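Local structure of aryl acylamidase (bacterium CSBL00001, 4YJ6) at residues A[169-174]-A[227-232]. The protein probably hydrolyses the amide bond of N-acylated aryl amines, as a member of the amidase signature family of enzymes. Residues are numbered along the deposited sequence; the frame is centred on the assembly and turned at random.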
loop_
_atom_site.group_PDB
_atom_site.type_symbol
_atom_site.label_atom_id
_atom_site.label_comp_id
_atom_site.label_asym_id
_atom_site.label_seq_id
_atom_site.Cartn_x
_atom_site.Cartn_y
_atom_site.Cartn_z
ATOM N N ALA A 169 8.135 -2.495 -4.993
ATOM C CA ALA A 169 9.324 -3.020 -5.665
ATOM C C ALA A 169 10.382 -1.911 -5.835
ATOM O O ALA A 169 11.559 -2.109 -5.562
ATOM C CB ALA A 169 8.943 -3.636 -7.043
ATOM N N LEU A 170 9.960 -0.718 -6.237
ATOM C CA LEU A 170 10.926 0.371 -6.351
ATOM C C LEU A 170 11.571 0.711 -5.018
ATOM O O LEU A 170 12.783 0.936 -4.955
ATOM C CB LEU A 170 10.278 1.640 -6.944
ATOM C CG LEU A 170 9.839 1.502 -8.399
ATOM C CD1 LEU A 170 9.215 2.852 -8.878
ATOM C CD2 LEU A 170 11.023 1.140 -9.294
ATOM N N VAL A 171 10.777 0.751 -3.943
ATOM C CA VAL A 171 11.314 1.078 -2.637
ATOM C C VAL A 171 12.233 -0.047 -2.135
ATOM O O VAL A 171 13.286 0.236 -1.580
ATOM C CB VAL A 171 10.162 1.353 -1.628
ATOM C CG1 VAL A 171 10.695 1.538 -0.178
ATOM C CG2 VAL A 171 9.389 2.616 -2.127
ATOM N N ALA A 172 11.823 -1.299 -2.338
ATOM C CA ALA A 172 12.612 -2.429 -1.861
ATOM C C ALA A 172 13.931 -2.562 -2.613
ATOM O O ALA A 172 14.899 -3.122 -2.064
ATOM C CB ALA A 172 11.807 -3.738 -1.958
ATOM N N ASP A 173 13.972 -2.026 -3.825
ATOM C CA ASP A 173 15.178 -2.120 -4.664
ATOM C C ASP A 173 16.031 -0.865 -4.506
ATOM O O ASP A 173 17.054 -0.719 -5.187
ATOM C CB ASP A 173 14.796 -2.342 -6.131
ATOM C CG ASP A 173 15.924 -2.985 -6.952
ATOM O OD1 ASP A 173 16.572 -3.902 -6.433
ATOM O OD2 ASP A 173 16.152 -2.566 -8.108
ATOM N N GLY A 174 15.632 0.044 -3.611
ATOM C CA GLY A 174 16.464 1.187 -3.283
ATOM C C GLY A 174 16.316 2.384 -4.238
ATOM O O GLY A 174 17.048 3.365 -4.099
ATOM N N ILE A 227 4.785 3.715 1.218
ATOM C CA ILE A 227 5.645 2.552 1.424
ATOM C C ILE A 227 7.086 3.065 1.478
ATOM O O ILE A 227 7.487 3.820 0.609
ATOM C CB ILE A 227 5.449 1.546 0.281
ATOM C CG1 ILE A 227 4.003 1.045 0.303
ATOM C CG2 ILE A 227 6.474 0.341 0.387
ATOM C CD1 ILE A 227 3.609 0.178 -0.908
ATOM N N THR A 228 7.835 2.697 2.520
ATOM C CA THR A 228 9.184 3.248 2.735
ATOM C C THR A 228 10.120 2.132 3.215
ATOM O O THR A 228 9.694 1.007 3.421
ATOM C CB THR A 228 9.184 4.319 3.842
ATOM O OG1 THR A 228 8.685 3.744 5.058
ATOM C CG2 THR A 228 8.304 5.514 3.461
ATOM N N ARG A 229 11.396 2.448 3.427
ATOM C CA ARG A 229 12.313 1.471 4.018
ATOM C C ARG A 229 12.511 1.751 5.490
ATOM O O ARG A 229 12.970 0.863 6.217
ATOM C CB ARG A 229 13.689 1.470 3.317
ATOM C CG ARG A 229 13.616 0.927 1.864
ATOM C CD ARG A 229 14.986 0.821 1.174
ATOM N NE ARG A 229 15.609 2.132 1.072
ATOM C CZ ARG A 229 15.369 3.008 0.091
ATOM N NH1 ARG A 229 14.580 2.702 -0.938
ATOM N NH2 ARG A 229 15.963 4.186 0.139
ATOM N N THR A 230 12.214 2.971 5.940
ATOM C CA THR A 230 12.335 3.314 7.363
ATOM C C THR A 230 11.040 3.875 7.904
ATOM O O THR A 230 10.250 4.476 7.173
ATOM C CB THR A 230 13.405 4.386 7.643
ATOM O OG1 THR A 230 12.952 5.681 7.162
ATOM C CG2 THR A 230 14.713 4.025 6.961
ATOM N N VAL A 231 10.851 3.714 9.205
ATOM C CA VAL A 231 9.657 4.237 9.837
ATOM C C VAL A 231 9.712 5.758 9.854
ATOM O O VAL A 231 8.689 6.405 9.634
ATOM C CB VAL A 231 9.468 3.649 11.256
ATOM C CG1 VAL A 231 8.234 4.269 11.934
ATOM C CG2 VAL A 231 9.341 2.104 11.135
ATOM N N ARG A 232 10.905 6.337 10.054
ATOM C CA ARG A 232 11.054 7.791 10.042
ATOM C C ARG A 232 10.584 8.362 8.685
ATOM O O ARG A 232 9.908 9.383 8.641
ATOM C CB ARG A 232 12.532 8.201 10.275
ATOM C CG ARG A 232 12.784 9.734 10.116
ATOM C CD ARG A 232 14.240 10.108 10.471
ATOM N NE ARG A 232 14.441 9.815 11.896
ATOM C CZ ARG A 232 15.376 9.000 12.423
ATOM N NH1 ARG A 232 16.308 8.391 11.661
ATOM N NH2 ARG A 232 15.396 8.807 13.749
#
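The Schellman motif that ends helix 165-172 is held by a hydrogen bond from Arg-229, the first residue after strand 223-228. The NH1 group of Arg-229 donates to the carbonyl O of Val-171 at 2.9 Å, nearly straight (164°) and within the plane of the guanidinium, arriving in the carbonyl plane on a lone pair. That same oxygen already accepts the backbone N of Gly-174 at 3.1 Å, one of the two bonds back into the last turn, so two donors hold a buried acceptor at the C-terminal end of the helix, where the partial negative charge of the helix end would probably favour the arginine. A long side chain lets Arg-229 reach this end, and a bend at chi3 (-61°) brings NH1 to the carbonyl of Val-171; NH1 also bonds the carbonyl O of Val-176. Gly-174, with no side chain, takes the positive phi of this turn without crowding the carbonyl O of the residue before it; its CA lies 3.4 Å from NH1 of Arg-229. In the eight-stranded sheet, strand 223-228 runs antiparallel between strands 178-183 and 198-201, and the helix packs against its end through Val-171. With CG1 anti to the backbone N (chi1 173°), the valine sets this methyl 3.5 Å from the carbonyl C of Thr-228 and 3.6 Å from CG of Arg-229, while CG2 meets the carbonyl O of Ile-227; a compact branched residue suits so close an approach. Ile-227 adds its CG2, 4.3 Å from CB of Val-171.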